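Side-chain contact in gamma-glutamyl-gamma-aminobutyraldehyde dehydrogenase (Burkholderia cenocepacia, PDB 4LIH), which probably oxidises gamma-glutamyl-gamma-aminobutyraldehyde and related aldehydes to their acids with NAD(P)+, as a member of the aldehyde dehydrogenase family: residues G362-E365 with A366-E370. Residues are numbered along the deposited sequence; the frame is centred on the assembly and turned at random.
Sequences GYIE and AGRGE
Ile364 and Arg368 meet one turn apart in an i to i+4 contact on the last two turns of helix 354-370, an alpha-helix of the aldehyde dehydrogenase fold that packs against strand 388-395 and helix 401-404. Backbone bonds of the alpha-helical pattern join the turns. Ala366 N donates to Gly362 O at 3.1 Å in a nearly straight bond (168°). Gly367 N reaches Tyr363 O at 2.8 Å, and Arg368 N reaches Ile364 O at 2.9 Å. The last of these to cross between 362-365 and 366-370, Gly369 N to Glu365 O, is long at 3.4 Å and weak.

Side chains add little between the turns. The CG2 branch of Ile364, anti to the backbone N (chi1 -68° places CG1 beside it), lies 4.2 Å from both NE and NH2 of Arg368, approaching the guanidinium obliquely. The arginine chain runs extended from CG to NE, back over the preceding turn, and its far end is at the exposed surface. Elsewhere Ile364 is buried on Val389 and Thr392 of the strand.

Other side chains fasten the helix to its surroundings. The Tyr363 side chain packs against Ile402 and Ile407, and its OH is hydrogen-bonded to Glu405 OE1. At the C-terminal end, Glu370 OE1 and OE2 accept separate bonds from the backbone N atoms of Lys401 and Ile402, which holds the carboxylate against the start of helix 401-404. Ala366 touches Lys401, while its CB rests 3.6 Å from Tyr363 O. On the Arg368 side, CG lies 3.4 Å from Ile364 O, the carbonyl oxygen that also accepts the bond from Arg368 N.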
# COMPACT_ATOMS: atom_id res chain seq x y z
N GLY A 362 -35.08 -24.18 24.35
CA GLY A 362 -34.72 -25.57 24.09
C GLY A 362 -33.26 -25.86 24.41
O GLY A 362 -32.92 -26.92 24.94
N TYR A 363 -32.39 -24.91 24.10
CA TYR A 363 -31.00 -25.05 24.50
C TYR A 363 -30.83 -24.96 26.03
O TYR A 363 -30.05 -25.72 26.62
CB TYR A 363 -30.13 -24.06 23.78
CG TYR A 363 -29.81 -24.44 22.37
CD1 TYR A 363 -28.91 -25.45 22.09
CD2 TYR A 363 -30.39 -23.76 21.29
CE1 TYR A 363 -28.61 -25.80 20.80
CE2 TYR A 363 -30.09 -24.10 19.99
CZ TYR A 363 -29.16 -25.11 19.75
OH TYR A 363 -28.81 -25.47 18.47
N ILE A 364 -31.58 -24.07 26.67
CA ILE A 364 -31.53 -23.94 28.13
C ILE A 364 -31.92 -25.29 28.78
O ILE A 364 -31.29 -25.75 29.76
CB ILE A 364 -32.39 -22.74 28.60
CG1 ILE A 364 -31.73 -21.44 28.13
CG2 ILE A 364 -32.62 -22.73 30.10
CD1 ILE A 364 -32.49 -20.16 28.38
N GLU A 365 -32.91 -25.95 28.20
CA GLU A 365 -33.33 -27.29 28.68
C GLU A 365 -32.18 -28.31 28.52
O GLU A 365 -31.83 -29.02 29.49
CB GLU A 365 -34.63 -27.74 27.98
CG GLU A 365 -35.00 -29.23 28.08
CD GLU A 365 -36.21 -29.60 27.20
OE1 GLU A 365 -37.05 -28.72 26.89
OE2 GLU A 365 -36.32 -30.77 26.75
N ALA A 366 -31.55 -28.36 27.34
CA ALA A 366 -30.38 -29.22 27.17
C ALA A 366 -29.33 -28.85 28.18
O ALA A 366 -28.70 -29.73 28.69
CB ALA A 366 -29.78 -29.19 25.78
N GLY A 367 -29.10 -27.57 28.42
CA GLY A 367 -28.06 -27.12 29.35
C GLY A 367 -28.29 -27.62 30.77
O GLY A 367 -27.33 -28.02 31.48
N ARG A 368 -29.55 -27.59 31.20
CA ARG A 368 -29.92 -28.04 32.55
C ARG A 368 -29.53 -29.49 32.75
O ARG A 368 -29.17 -29.88 33.86
CB ARG A 368 -31.41 -27.91 32.81
CG ARG A 368 -31.90 -26.51 33.05
CD ARG A 368 -33.38 -26.55 33.35
NE ARG A 368 -33.95 -25.23 33.19
CZ ARG A 368 -34.00 -24.30 34.12
NH1 ARG A 368 -33.54 -24.56 35.34
NH2 ARG A 368 -34.52 -23.12 33.82
N GLY A 369 -29.63 -30.29 31.71
CA GLY A 369 -29.26 -31.70 31.80
C GLY A 369 -27.76 -31.99 31.78
O GLY A 369 -27.29 -32.94 32.43
N GLU A 370 -27.01 -31.18 31.05
CA GLU A 370 -25.59 -31.48 30.76
C GLU A 370 -24.60 -30.61 31.49
O GLU A 370 -23.44 -30.87 31.44
CB GLU A 370 -25.32 -31.43 29.24
CG GLU A 370 -25.37 -30.06 28.61
CD GLU A 370 -25.32 -30.07 27.07
OE1 GLU A 370 -24.99 -31.12 26.42
OE2 GLU A 370 -25.58 -29.00 26.51